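Local coordinates for protein FOKI restriction endonuclease (Planomicrobium okeanokoites, PDB 2FOK) that recognises a specific DNA sequence as a type IIS restriction endonuclease and, probably with metal ions, cleaves the DNA through a separate cleavage domain, at residues A[152-166]-A[227-240]. Sequence-based numbering, arbitrary orientation.
Sequences LIEAISSYPPAIRIL and ARMIGGWLDKLGLV
Leu-234 inserts as a knob into a hole formed by Ile-156, Ala-162, Ile-165 and Leu-166, joining three helical segments of what is probably a helix-turn-helix-type unit in the DNA-recognition region, a subdomain assigned to the helix-turn-helix clan. Helices 160-166 and 227-236 cross at -82° with axes 9.7 Å apart, so one helix meets the other over a short patch. The knob's two methyls diverge: Leu-234 CD2 lies 3.7 Å from Ile-156 CD1, whereas CD1 turns to Leu-166 CD2 at 3.8 Å and to the Ile-165 CG2 branch. Packing is tightest at Ile-230, whose two branches reach different residues. Its CD1 presses on Pro-161 CB at 3.4 Å, shorter than usual van der Waals contact, while CG2, set anti to the backbone N by a chi1 of -54°, lies 3.6 Å from Ala-162 CA. An alanine in place of Ile-230 would probably leave Pro-161 and the Tyr-159 ring without their methyl partner and open a gap over Ala-162. Tyr-159, the N-cap residue of helix 160-166, crosses Trp-233 at about a right angle, its CE2 meeting the indole edge 4.0 Å from CZ3; Tyr-159 OH is hydrogen-bonded to Gly-9 O, and Trp-233 stacks on Trp-113. The end around Ile-153 and Gly-238 lies nearer solvent, both being partly exposed, while Leu-237 and Leu-239 stay buried against Ile-153; the positive phi of Gly-238 closes the Schellman motif ending helix 227-236. Ile-153 and Leu-237 lie side by side, pointing opposite ways, with Ile-153 CG1 4.1 Å from Leu-237 CD2, and Val-274 of helix 269-279 also touches Ile-153. No hydrogen bond links the two segments; at this margin Ile-153 uses its terminal methyl, CD1, which lies 3.7 Å from Leu-239 CD2.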
# COMPACT_ATOMS: atom_id res chain seq x y z
N LEU A 152 23.07 -5.15 12.36
CA LEU A 152 21.91 -4.49 11.78
C LEU A 152 21.84 -4.58 10.26
O LEU A 152 20.79 -4.90 9.71
CB LEU A 152 21.89 -3.03 12.20
CG LEU A 152 21.35 -2.80 13.61
CD1 LEU A 152 21.38 -1.31 13.95
CD2 LEU A 152 19.92 -3.33 13.70
N ILE A 153 22.95 -4.32 9.58
CA ILE A 153 23.01 -4.38 8.12
C ILE A 153 22.82 -5.81 7.60
O ILE A 153 22.31 -6.01 6.49
CB ILE A 153 24.38 -3.84 7.62
CG1 ILE A 153 24.40 -2.31 7.73
CG2 ILE A 153 24.64 -4.31 6.18
CD1 ILE A 153 25.55 -1.66 7.01
N GLU A 154 23.22 -6.79 8.39
CA GLU A 154 23.06 -8.18 7.99
C GLU A 154 21.60 -8.55 8.16
O GLU A 154 21.04 -9.29 7.36
CB GLU A 154 23.92 -9.09 8.85
CG GLU A 154 23.43 -10.53 8.88
CD GLU A 154 24.26 -11.44 8.01
OE1 GLU A 154 25.30 -10.97 7.48
OE2 GLU A 154 23.86 -12.61 7.85
N ALA A 155 20.99 -8.05 9.23
CA ALA A 155 19.59 -8.31 9.52
C ALA A 155 18.72 -7.78 8.39
O ALA A 155 17.86 -8.48 7.87
CB ALA A 155 19.21 -7.65 10.84
N ILE A 156 18.95 -6.53 8.01
CA ILE A 156 18.16 -5.90 6.95
C ILE A 156 18.38 -6.50 5.57
O ILE A 156 17.51 -6.40 4.71
CB ILE A 156 18.41 -4.36 6.88
CG1 ILE A 156 17.10 -3.65 6.50
CG2 ILE A 156 19.55 -4.04 5.89
CD1 ILE A 156 17.13 -2.10 6.59
N SER A 157 19.53 -7.12 5.36
CA SER A 157 19.84 -7.74 4.06
C SER A 157 19.04 -9.02 3.84
O SER A 157 18.92 -9.50 2.71
CB SER A 157 21.34 -8.03 3.97
OG SER A 157 22.09 -6.81 3.98
N SER A 158 18.50 -9.56 4.92
CA SER A 158 17.67 -10.77 4.87
C SER A 158 16.20 -10.36 4.75
O SER A 158 15.30 -11.21 4.79
CB SER A 158 17.85 -11.57 6.16
OG SER A 158 17.17 -10.92 7.23
N TYR A 159 15.98 -9.05 4.62
CA TYR A 159 14.65 -8.45 4.51
C TYR A 159 14.41 -8.05 3.04
O TYR A 159 14.96 -7.06 2.56
CB TYR A 159 14.61 -7.22 5.44
CG TYR A 159 13.26 -6.55 5.54
CD1 TYR A 159 12.12 -7.28 5.90
CD2 TYR A 159 13.10 -5.21 5.19
CE1 TYR A 159 10.88 -6.69 5.89
CE2 TYR A 159 11.85 -4.62 5.18
CZ TYR A 159 10.74 -5.37 5.53
OH TYR A 159 9.49 -4.80 5.51
N PRO A 160 13.58 -8.82 2.31
CA PRO A 160 13.33 -8.51 0.90
C PRO A 160 12.99 -7.07 0.52
O PRO A 160 13.66 -6.50 -0.34
CB PRO A 160 12.23 -9.51 0.50
CG PRO A 160 12.34 -10.62 1.48
CD PRO A 160 12.82 -10.00 2.77
N PRO A 161 11.95 -6.47 1.12
CA PRO A 161 11.61 -5.09 0.77
C PRO A 161 12.78 -4.12 0.73
O PRO A 161 12.84 -3.24 -0.13
CB PRO A 161 10.57 -4.71 1.81
CG PRO A 161 9.86 -6.01 2.06
CD PRO A 161 10.98 -7.03 2.08
N ALA A 162 13.72 -4.28 1.67
CA ALA A 162 14.90 -3.42 1.73
C ALA A 162 15.73 -3.73 0.49
O ALA A 162 16.23 -2.82 -0.18
CB ALA A 162 15.71 -3.72 2.98
N ILE A 163 15.88 -5.01 0.17
CA ILE A 163 16.63 -5.39 -1.02
C ILE A 163 15.94 -4.81 -2.25
O ILE A 163 16.59 -4.37 -3.18
CB ILE A 163 16.74 -6.92 -1.15
CG1 ILE A 163 17.60 -7.47 -0.00
CG2 ILE A 163 17.38 -7.29 -2.50
CD1 ILE A 163 18.88 -6.70 0.25
N ARG A 164 14.61 -4.80 -2.23
CA ARG A 164 13.83 -4.25 -3.34
C ARG A 164 14.04 -2.74 -3.45
O ARG A 164 14.15 -2.21 -4.55
CB ARG A 164 12.34 -4.52 -3.17
CG ARG A 164 11.49 -3.91 -4.28
CD ARG A 164 12.03 -4.31 -5.66
NE ARG A 164 11.06 -4.07 -6.73
CZ ARG A 164 11.24 -4.41 -8.00
NH1 ARG A 164 12.36 -4.99 -8.39
NH2 ARG A 164 10.30 -4.14 -8.90
N ILE A 165 14.07 -2.05 -2.32
CA ILE A 165 14.28 -0.61 -2.37
C ILE A 165 15.68 -0.35 -2.97
O ILE A 165 15.85 0.59 -3.76
CB ILE A 165 14.18 0.05 -0.96
CG1 ILE A 165 12.74 -0.04 -0.44
CG2 ILE A 165 14.59 1.52 -1.04
CD1 ILE A 165 11.77 0.97 -1.06
N LEU A 166 16.65 -1.19 -2.61
CA LEU A 166 18.03 -1.05 -3.11
C LEU A 166 18.15 -1.32 -4.60
O LEU A 166 18.97 -0.72 -5.29
CB LEU A 166 18.96 -2.00 -2.36
CG LEU A 166 19.28 -1.70 -0.90
CD1 LEU A 166 20.46 -2.58 -0.49
CD2 LEU A 166 19.60 -0.22 -0.69
N ALA A 227 7.85 2.48 1.75
CA ALA A 227 9.06 2.98 1.07
C ALA A 227 9.78 4.07 1.87
O ALA A 227 11.00 4.19 1.79
CB ALA A 227 8.69 3.54 -0.29
N ARG A 228 9.01 4.87 2.60
CA ARG A 228 9.58 5.95 3.40
C ARG A 228 10.23 5.36 4.64
O ARG A 228 11.31 5.77 5.05
CB ARG A 228 8.47 6.94 3.79
CG ARG A 228 8.75 7.73 5.08
CD ARG A 228 7.63 8.69 5.44
NE ARG A 228 6.37 8.02 5.76
CZ ARG A 228 6.16 7.32 6.87
NH1 ARG A 228 7.12 7.19 7.77
NH2 ARG A 228 4.98 6.75 7.09
N MET A 229 9.55 4.38 5.23
CA MET A 229 10.05 3.72 6.43
C MET A 229 11.28 2.89 6.11
O MET A 229 12.35 3.10 6.69
CB MET A 229 8.96 2.82 7.02
CG MET A 229 7.77 3.59 7.57
SD MET A 229 8.31 4.95 8.62
CE MET A 229 8.83 4.02 10.09
N ILE A 230 11.15 1.95 5.18
CA ILE A 230 12.28 1.12 4.83
C ILE A 230 13.44 1.99 4.36
O ILE A 230 14.59 1.74 4.71
CB ILE A 230 11.94 0.10 3.73
CG1 ILE A 230 10.72 -0.72 4.16
CG2 ILE A 230 13.13 -0.84 3.51
CD1 ILE A 230 10.13 -1.59 3.06
N GLY A 231 13.13 3.02 3.57
CA GLY A 231 14.16 3.92 3.09
C GLY A 231 14.86 4.66 4.21
O GLY A 231 16.06 4.94 4.13
N GLY A 232 14.11 4.98 5.26
CA GLY A 232 14.69 5.66 6.41
C GLY A 232 15.60 4.74 7.20
O GLY A 232 16.60 5.18 7.78
N TRP A 233 15.27 3.45 7.24
CA TRP A 233 16.09 2.48 7.95
C TRP A 233 17.45 2.40 7.26
O TRP A 233 18.49 2.47 7.92
CB TRP A 233 15.42 1.09 7.93
CG TRP A 233 14.19 0.99 8.79
CD1 TRP A 233 13.77 1.88 9.76
CD2 TRP A 233 13.20 -0.05 8.76
NE1 TRP A 233 12.59 1.45 10.33
CE2 TRP A 233 12.21 0.27 9.73
CE3 TRP A 233 13.05 -1.23 8.00
CZ2 TRP A 233 11.10 -0.54 9.96
CZ3 TRP A 233 11.95 -2.03 8.23
CH2 TRP A 233 10.98 -1.68 9.21
N LEU A 234 17.43 2.27 5.94
CA LEU A 234 18.64 2.18 5.12
C LEU A 234 19.49 3.44 5.16
O LEU A 234 20.70 3.39 4.96
CB LEU A 234 18.28 1.89 3.67
CG LEU A 234 17.51 0.62 3.35
CD1 LEU A 234 16.98 0.70 1.94
CD2 LEU A 234 18.43 -0.59 3.52
N ASP A 235 18.85 4.58 5.39
CA ASP A 235 19.56 5.85 5.44
C ASP A 235 20.44 5.86 6.69
O ASP A 235 21.65 6.09 6.62
CB ASP A 235 18.56 7.00 5.47
CG ASP A 235 19.22 8.37 5.59
OD1 ASP A 235 19.66 8.93 4.56
OD2 ASP A 235 19.29 8.88 6.74
N LYS A 236 19.81 5.59 7.83
CA LYS A 236 20.51 5.56 9.10
C LYS A 236 21.64 4.53 9.16
O LYS A 236 22.52 4.63 10.02
CB LYS A 236 19.52 5.32 10.24
CG LYS A 236 18.58 6.50 10.46
CD LYS A 236 18.09 6.61 11.89
CE LYS A 236 16.62 6.15 12.00
NZ LYS A 236 15.75 6.75 10.95
N LEU A 237 21.61 3.56 8.26
CA LEU A 237 22.64 2.52 8.22
C LEU A 237 23.66 2.82 7.13
O LEU A 237 24.58 2.04 6.90
CB LEU A 237 22.01 1.14 7.99
CG LEU A 237 21.31 0.53 9.21
CD1 LEU A 237 20.50 -0.68 8.79
CD2 LEU A 237 22.34 0.14 10.26
N GLY A 238 23.49 3.96 6.46
CA GLY A 238 24.41 4.38 5.42
C GLY A 238 24.28 3.74 4.05
O GLY A 238 25.07 4.05 3.15
N LEU A 239 23.30 2.87 3.86
CA LEU A 239 23.12 2.20 2.57
C LEU A 239 22.38 3.07 1.56
O LEU A 239 22.42 2.82 0.35
CB LEU A 239 22.37 0.87 2.78
CG LEU A 239 22.86 0.01 3.94
CD1 LEU A 239 22.10 -1.32 3.96
CD2 LEU A 239 24.36 -0.23 3.80
N VAL A 240 21.69 4.09 2.06
CA VAL A 240 20.94 5.00 1.19
C VAL A 240 21.09 6.42 1.74
O VAL A 240 21.47 6.60 2.90
CB VAL A 240 19.43 4.59 1.17
CG1 VAL A 240 18.54 5.78 1.50
CG2 VAL A 240 19.07 3.97 -0.18